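Local coordinates for Ets DNA-binding protein pokkuri (Drosophila melanogaster, PDB 1SV0), which represses transcription as an Ets-family DNA-binding protein, represented here by its SAM domain, restraining photoreceptor development, including that of R7, in opposition to Ras signalling, at residues Leu2-Leu6 against Val20-Phe24; Asp37-Met41 against Phe54-Cys58. The protein carries 1 engineered substitution. All blocks are in the same frame, centred on the assembly; numbering follows the deposited sequence.

Contact 1 of 2, residues Leu2-Leu6 against Val20-Phe24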
ATOM      1  N   LEU A   2     -12.082  -4.975  -8.461  1.00 59.93           N
ATOM      2  CA  LEU A   2     -12.886  -3.952  -7.735  1.00 60.52           C
ATOM      3  C   LEU A   2     -14.291  -3.836  -8.334  1.00 59.17           C
ATOM      4  O   LEU A   2     -14.661  -4.626  -9.203  1.00 58.44           O
ATOM      5  CB  LEU A   2     -12.164  -2.599  -7.782  1.00 63.06           C
ATOM      6  CG  LEU A   2     -11.979  -1.862  -9.111  1.00 64.10           C
ATOM      7  CD1 LEU A   2     -11.466  -0.456  -8.823  1.00 64.95           C
ATOM      8  CD2 LEU A   2     -11.012  -2.612 -10.006  1.00 64.25           C
ATOM      9  N   PRO A   3     -15.098  -2.860  -7.873  1.00 57.80           N
ATOM     10  CA  PRO A   3     -16.455  -2.703  -8.406  1.00 56.72           C
ATOM     11  C   PRO A   3     -16.547  -2.921  -9.909  1.00 56.40           C
ATOM     12  O   PRO A   3     -15.792  -2.324 -10.675  1.00 55.12           O
ATOM     13  CB  PRO A   3     -16.809  -1.277  -8.007  1.00 57.39           C
ATOM     14  CG  PRO A   3     -16.171  -1.165  -6.670  1.00 57.00           C
ATOM     15  CD  PRO A   3     -14.813  -1.809  -6.876  1.00 57.99           C
ATOM     16  N   PRO A   4     -17.480  -3.786 -10.345  1.00 56.15           N
ATOM     17  CA  PRO A   4     -17.704  -4.112 -11.758  1.00 55.52           C
ATOM     18  C   PRO A   4     -18.333  -2.956 -12.529  1.00 54.57           C
ATOM     19  O   PRO A   4     -18.343  -2.949 -13.759  1.00 55.62           O
ATOM     20  CB  PRO A   4     -18.623  -5.327 -11.686  1.00 55.85           C
ATOM     21  CG  PRO A   4     -19.437  -5.042 -10.464  1.00 56.50           C
ATOM     22  CD  PRO A   4     -18.392  -4.561  -9.481  1.00 56.30           C
ATOM     23  N   SER A   5     -18.860  -1.984 -11.794  1.00 53.75           N
ATOM     24  CA  SER A   5     -19.488  -0.814 -12.389  1.00 53.11           C
ATOM     25  C   SER A   5     -18.452   0.084 -13.062  1.00 51.88           C
ATOM     26  O   SER A   5     -18.751   0.753 -14.050  1.00 51.18           O
ATOM     27  CB  SER A   5     -20.227  -0.015 -11.312  1.00 55.13           C
ATOM     28  OG  SER A   5     -21.168  -0.830 -10.634  1.00 59.14           O
ATOM     29  N   LEU A   6     -17.238   0.100 -12.519  1.00 49.61           N
ATOM     30  CA  LEU A   6     -16.162   0.922 -13.070  1.00 47.96           C
ATOM     31  C   LEU A   6     -15.646   0.384 -14.395  1.00 46.90           C
ATOM     32  O   LEU A   6     -15.396  -0.811 -14.526  1.00 45.17           O
ATOM     33  CB  LEU A   6     -14.992   0.988 -12.086  1.00 48.03           C
ATOM     34  CG  LEU A   6     -14.910   2.150 -11.089  1.00 49.52           C
ATOM     35  CD1 LEU A   6     -16.235   2.338 -10.375  1.00 49.45           C
ATOM     36  CD2 LEU A   6     -13.790   1.866 -10.096  1.00 50.29           C
ATOM     37  N   VAL A  20     -15.002   6.433  -6.234  1.00 28.44           N
ATOM     38  CA  VAL A  20     -15.319   5.056  -5.851  1.00 28.69           C
ATOM     39  C   VAL A  20     -14.017   4.276  -5.734  1.00 26.75           C
ATOM     40  O   VAL A  20     -13.787   3.576  -4.750  1.00 26.42           O
ATOM     41  CB  VAL A  20     -16.232   4.381  -6.901  1.00 28.86           C
ATOM     42  CG1 VAL A  20     -16.216   2.866  -6.728  1.00 29.72           C
ATOM     43  CG2 VAL A  20     -17.654   4.914  -6.756  1.00 29.45           C
ATOM     44  N   PHE A  21     -13.165   4.421  -6.743  1.00 26.68           N
ATOM     45  CA  PHE A  21     -11.868   3.755  -6.765  1.00 26.23           C
ATOM     46  C   PHE A  21     -11.053   4.104  -5.524  1.00 26.41           C
ATOM     47  O   PHE A  21     -10.514   3.221  -4.858  1.00 26.73           O
ATOM     48  CB  PHE A  21     -11.072   4.169  -7.998  1.00 25.91           C
ATOM     49  CG  PHE A  21      -9.642   3.740  -7.953  1.00 28.52           C
ATOM     50  CD1 PHE A  21      -9.308   2.396  -8.058  1.00 29.17           C
ATOM     51  CD2 PHE A  21      -8.622   4.677  -7.791  1.00 26.84           C
ATOM     52  CE1 PHE A  21      -7.975   1.984  -7.998  1.00 30.45           C
ATOM     53  CE2 PHE A  21      -7.287   4.274  -7.729  1.00 28.39           C
ATOM     54  CZ  PHE A  21      -6.963   2.927  -7.838  1.00 28.30           C
ATOM     55  N   LEU A  22     -10.958   5.394  -5.213  1.00 25.22           N
ATOM     56  CA  LEU A  22     -10.189   5.808  -4.046  1.00 26.07           C
ATOM     57  C   LEU A  22     -10.779   5.277  -2.735  1.00 26.38           C
ATOM     58  O   LEU A  22     -10.038   4.786  -1.886  1.00 25.72           O
ATOM     59  CB  LEU A  22     -10.070   7.330  -4.018  1.00 27.26           C
ATOM     60  CG  LEU A  22      -9.260   7.836  -5.218  1.00 28.34           C
ATOM     61  CD1 LEU A  22      -9.427   9.359  -5.356  1.00 30.15           C
ATOM     62  CD2 LEU A  22      -7.794   7.450  -5.044  1.00 28.43           C
ATOM     63  N   ARG A  23     -12.103   5.351  -2.577  1.00 24.91           N
ATOM     64  CA  ARG A  23     -12.745   4.855  -1.355  1.00 26.04           C
ATOM     65  C   ARG A  23     -12.502   3.360  -1.201  1.00 24.70           C
ATOM     66  O   ARG A  23     -12.237   2.864  -0.103  1.00 24.92           O
ATOM     67  CB  ARG A  23     -14.245   5.145  -1.375  1.00 27.44           C
ATOM     68  CG  ARG A  23     -14.571   6.632  -1.409  1.00 32.10           C
ATOM     69  CD  ARG A  23     -15.976   6.879  -0.905  1.00 39.29           C
ATOM     70  NE  ARG A  23     -16.114   8.232  -0.386  1.00 46.98           N
ATOM     71  CZ  ARG A  23     -16.897   9.161  -0.917  1.00 50.16           C
ATOM     72  NH1 ARG A  23     -17.626   8.886  -1.990  1.00 50.68           N
ATOM     73  NH2 ARG A  23     -16.933  10.374  -0.376  1.00 51.75           N
ATOM     74  N   PHE A  24     -12.600   2.650  -2.314  1.00 24.26           N
ATOM     75  CA  PHE A  24     -12.355   1.211  -2.356  1.00 25.63           C
ATOM     76  C   PHE A  24     -10.899   0.951  -1.940  1.00 25.47           C
ATOM     77  O   PHE A  24     -10.617   0.024  -1.182  1.00 25.28           O
ATOM     78  CB  PHE A  24     -12.598   0.709  -3.786  1.00 29.75           C
ATOM     79  CG  PHE A  24     -12.046  -0.660  -4.051  1.00 33.23           C
ATOM     80  CD1 PHE A  24     -12.803  -1.795  -3.780  1.00 35.33           C
ATOM     81  CD2 PHE A  24     -10.763  -0.814  -4.564  1.00 30.89           C
ATOM     82  CE1 PHE A  24     -12.281  -3.066  -4.005  1.00 37.75           C
ATOM     83  CE2 PHE A  24     -10.233  -2.076  -4.791  1.00 37.10           C
ATOM     84  CZ  PHE A  24     -10.996  -3.206  -4.517  1.00 37.44           C
TER

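Contact 2 of 2, residues Asp37-Met41 against Phe54-Cys58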
ATOM      1  N   ASP A  37     -11.009  16.174  -1.357  1.00 38.33           N
ATOM      2  CA  ASP A  37     -11.028  17.476  -2.023  1.00 39.38           C
ATOM      3  C   ASP A  37      -9.854  17.539  -2.996  1.00 38.67           C
ATOM      4  O   ASP A  37      -9.903  18.255  -3.995  1.00 38.86           O
ATOM      5  CB  ASP A  37     -10.899  18.624  -1.014  1.00 41.80           C
ATOM      6  CG  ASP A  37     -12.156  18.831  -0.197  1.00 44.60           C
ATOM      7  OD1 ASP A  37     -13.243  18.881  -0.803  1.00 49.29           O
ATOM      8  OD2 ASP A  37     -12.060  18.955   1.044  1.00 45.87           O
ATOM      9  N   LEU A  38      -8.802  16.777  -2.699  1.00 36.91           N
ATOM     10  CA  LEU A  38      -7.605  16.749  -3.538  1.00 35.78           C
ATOM     11  C   LEU A  38      -7.752  15.842  -4.762  1.00 36.55           C
ATOM     12  O   LEU A  38      -6.885  15.832  -5.639  1.00 36.04           O
ATOM     13  CB  LEU A  38      -6.398  16.285  -2.713  1.00 35.03           C
ATOM     14  CG  LEU A  38      -6.134  17.012  -1.391  1.00 34.48           C
ATOM     15  CD1 LEU A  38      -4.961  16.369  -0.660  1.00 33.67           C
ATOM     16  CD2 LEU A  38      -5.853  18.482  -1.669  1.00 34.22           C
ATOM     17  N   PHE A  39      -8.846  15.087  -4.829  1.00 35.86           N
ATOM     18  CA  PHE A  39      -9.062  14.180  -5.950  1.00 37.03           C
ATOM     19  C   PHE A  39     -10.345  14.411  -6.748  1.00 38.15           C
ATOM     20  O   PHE A  39     -10.938  13.460  -7.267  1.00 37.97           O
ATOM     21  CB  PHE A  39      -9.031  12.723  -5.467  1.00 35.57           C
ATOM     22  CG  PHE A  39      -7.687  12.279  -4.945  1.00 33.84           C
ATOM     23  CD1 PHE A  39      -7.376  12.400  -3.595  1.00 32.55           C
ATOM     24  CD2 PHE A  39      -6.728  11.760  -5.812  1.00 33.04           C
ATOM     25  CE1 PHE A  39      -6.120  12.006  -3.106  1.00 32.06           C
ATOM     26  CE2 PHE A  39      -5.474  11.365  -5.339  1.00 35.17           C
ATOM     27  CZ  PHE A  39      -5.170  11.489  -3.977  1.00 32.42           C
ATOM     28  N   GLN A  40     -10.782  15.662  -6.851  1.00 38.10           N
ATOM     29  CA  GLN A  40     -11.987  15.960  -7.614  1.00 39.78           C
ATOM     30  C   GLN A  40     -11.581  16.116  -9.072  1.00 39.83           C
ATOM     31  O   GLN A  40     -11.396  17.230  -9.558  1.00 40.85           O
ATOM     32  CB  GLN A  40     -12.639  17.248  -7.107  1.00 41.87           C
ATOM     33  CG  GLN A  40     -13.123  17.163  -5.669  1.00 44.00           C
ATOM     34  CD  GLN A  40     -14.111  16.034  -5.454  1.00 45.34           C
ATOM     35  OE1 GLN A  40     -15.096  15.905  -6.186  1.00 46.87           O
ATOM     36  NE2 GLN A  40     -13.861  15.214  -4.440  1.00 46.82           N
ATOM     37  N   MET A  41     -11.446  14.989  -9.764  1.00 38.87           N
ATOM     38  CA  MET A  41     -11.034  14.990 -11.160  1.00 38.14           C
ATOM     39  C   MET A  41     -11.480  13.701 -11.846  1.00 38.01           C
ATOM     40  O   MET A  41     -11.759  12.702 -11.182  1.00 37.67           O
ATOM     41  CB  MET A  41      -9.511  15.103 -11.240  1.00 39.29           C
ATOM     42  CG  MET A  41      -8.792  13.931 -10.579  1.00 40.06           C
ATOM     43  SD  MET A  41      -7.004  14.079 -10.531  1.00 41.61           S
ATOM     44  CE  MET A  41      -6.817  15.312  -9.277  1.00 42.63           C
ATOM     45  N   PHE A  54       0.829  12.044  -6.397  1.00 37.89           N
ATOM     46  CA  PHE A  54       0.073  11.184  -5.501  1.00 37.78           C
ATOM     47  C   PHE A  54       0.655  11.281  -4.109  1.00 38.65           C
ATOM     48  O   PHE A  54      -0.080  11.343  -3.123  1.00 38.54           O
ATOM     49  CB  PHE A  54       0.134   9.728  -5.964  1.00 36.22           C
ATOM     50  CG  PHE A  54      -1.059   9.295  -6.759  1.00 34.80           C
ATOM     51  CD1 PHE A  54      -1.010   9.266  -8.149  1.00 34.62           C
ATOM     52  CD2 PHE A  54      -2.230   8.898  -6.117  1.00 34.81           C
ATOM     53  CE1 PHE A  54      -2.108   8.848  -8.892  1.00 33.46           C
ATOM     54  CE2 PHE A  54      -3.343   8.475  -6.853  1.00 33.18           C
ATOM     55  CZ  PHE A  54      -3.277   8.447  -8.241  1.00 36.20           C
ATOM     56  N   GLY A  55       1.982  11.298  -4.042  1.00 39.14           N
ATOM     57  CA  GLY A  55       2.663  11.380  -2.764  1.00 41.50           C
ATOM     58  C   GLY A  55       2.216  12.579  -1.957  1.00 42.94           C
ATOM     59  O   GLY A  55       2.012  12.480  -0.749  1.00 42.57           O
ATOM     60  N   HIS A  56       2.057  13.716  -2.627  1.00 45.52           N
ATOM     61  CA  HIS A  56       1.631  14.937  -1.955  1.00 47.40           C
ATOM     62  C   HIS A  56       0.185  14.852  -1.466  1.00 47.95           C
ATOM     63  O   HIS A  56      -0.132  15.336  -0.379  1.00 48.62           O
ATOM     64  CB  HIS A  56       1.786  16.139  -2.888  1.00 49.20           C
ATOM     65  CG  HIS A  56       3.196  16.395  -3.320  1.00 51.24           C
ATOM     66  ND1 HIS A  56       4.267  16.321  -2.454  1.00 53.12           N
ATOM     67  CD2 HIS A  56       3.710  16.759  -4.521  1.00 52.08           C
ATOM     68  CE1 HIS A  56       5.376  16.629  -3.102  1.00 52.37           C
ATOM     69  NE2 HIS A  56       5.065  16.899  -4.357  1.00 50.99           N
ATOM     70  N   ARG A  57      -0.683  14.240  -2.269  1.00 47.90           N
ATOM     71  CA  ARG A  57      -2.102  14.090  -1.926  1.00 48.87           C
ATOM     72  C   ARG A  57      -2.394  12.963  -0.937  1.00 48.99           C
ATOM     73  O   ARG A  57      -3.444  12.951  -0.297  1.00 49.65           O
ATOM     74  CB  ARG A  57      -2.936  13.855  -3.189  1.00 48.68           C
ATOM     75  CG  ARG A  57      -3.350  15.109  -3.928  1.00 51.24           C
ATOM     76  CD  ARG A  57      -2.851  15.092  -5.351  1.00 53.99           C
ATOM     77  NE  ARG A  57      -3.563  16.048  -6.189  1.00 56.55           N
ATOM     78  CZ  ARG A  57      -3.068  16.562  -7.308  1.00 59.57           C
ATOM     79  NH1 ARG A  57      -1.854  16.214  -7.716  1.00 61.40           N
ATOM     80  NH2 ARG A  57      -3.786  17.420  -8.024  1.00 61.14           N
ATOM     81  N   CYS A  58      -1.480  12.005  -0.838  1.00 49.18           N
ATOM     82  CA  CYS A  58      -1.642  10.881   0.076  1.00 50.26           C
ATOM     83  C   CYS A  58      -0.277  10.509   0.626  1.00 49.98           C
ATOM     84  O   CYS A  58       0.348   9.553   0.169  1.00 50.73           O
ATOM     85  CB  CYS A  58      -2.249   9.674  -0.647  1.00 50.86           C
ATOM     86  SG  CYS A  58      -2.483   8.221   0.417  1.00 51.95           S
TER

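Contact 1 of 2, residues Leu2-Leu6 against Val20-Phe24
Leu2 sits on Phe24 with the first carbon of its side chain: CB rests over one face of the Phe24 ring, 3.6 Å from the centroid and 16° off the ring normal, a CH-pi contact displaced toward the rim, where CZ is the nearest ring atom. Beyond CB the chain leaves that ring. CG lies between the backbone N and the carbonyl carbon (chi1 66°), which, with chi2 extended, directs CD1 toward Phe21, and there Leu2 CD1 meets Phe21 CD1 at 3.7 Å, in the plane of the ring and at its edge. This is the N-terminal segment of the SAM (Pointed) domain, folded against helix 15-28, and the three helix residues that receive it, Val20, Phe21 and Phe24, are spaced so that they share one side of the helix. Pro3 follows, its CD 3.7 Å from Phe24 CD1 and its CG facing Val20 CG1. With an alanine in place of Phe24, Leu2 CB and Pro3 CD would probably both lose the ring they lie against, leaving the start of the segment less firmly held. A type I turn from Pro3 to Leu6 then brings the chain back, and Leu6 CD1 packs at 3.7 Å on Val20 CG1 while Leu6 CD2 reaches Phe21 CB. Leu6 also touches Trp13, whose ring meets that of Phe21.

Contact 2 of 2, residues Asp37-Met41 against Phe54-Cys58
This is a largely buried, mostly apolar contact in which the loop leading into helix 43-46 packs against the last turn of helix 51-57, with Arg57 at its middle. The aliphatic part of the arginine does most of the touching. Its CB lies 3.3 Å from Phe39 CZ, close packing that approaches the ring obliquely, and its CG comes to 3.5 Å from Leu38 CB. A bend at chi2 (122°) then turns the chain so that NE faces Leu38 O in a weak hydrogen bond, 3.4 Å long with an N-H...O angle of 150°; the carbonyl oxygen lies at the edge of the guanidinium, near its plane. Farther out, Met41 CE touches Arg57 NH2 at 3.9 Å. Both segments belong to the all-helical SAM (Pointed) fold, and the two phenylalanines lead from this arginine into the core of the domain. Phe39 has CG anti to the carbonyl carbon (chi1 -66°), which sends the ring in beside Arg57 CB until Phe39 CE2 meets Phe54 CE2 at 3.9 Å, the side chains crossing at about a right angle. Leu46 touches both rings, and Leu65 and Leu69 of helix 62-77 cover Phe54. The guanidinium has a long, weak ion pair from NH1 to Asp53, while its NH2 lies close to NH2 of Arg45, a like charge that Asp53 and the Leu38 carbonyl probably help to offset.

In the fold
From the N terminus, contact 1 closes first: the arm at Leu2-Leu6 runs through a loop into helix 15-28 and is met again on that helix at Val20-Phe24. The chain then leaves the helix, and contact 2 opens at Asp37-Met41, passes through helix 43-46 and closes on helix 51-57. The two loops are therefore in series, neither crossing nor enclosing the other. Their centres lie about 17 Å apart, on opposite sides of the chain's centre, yet their segments touch where Leu22 CD1, on helix 15-28, packs 3.4 Å from Phe39 CB. Helix 62-77 underlies both contacts, taking Phe21 of the first on Val68 and Leu72 and Phe54 of the second nearer its start.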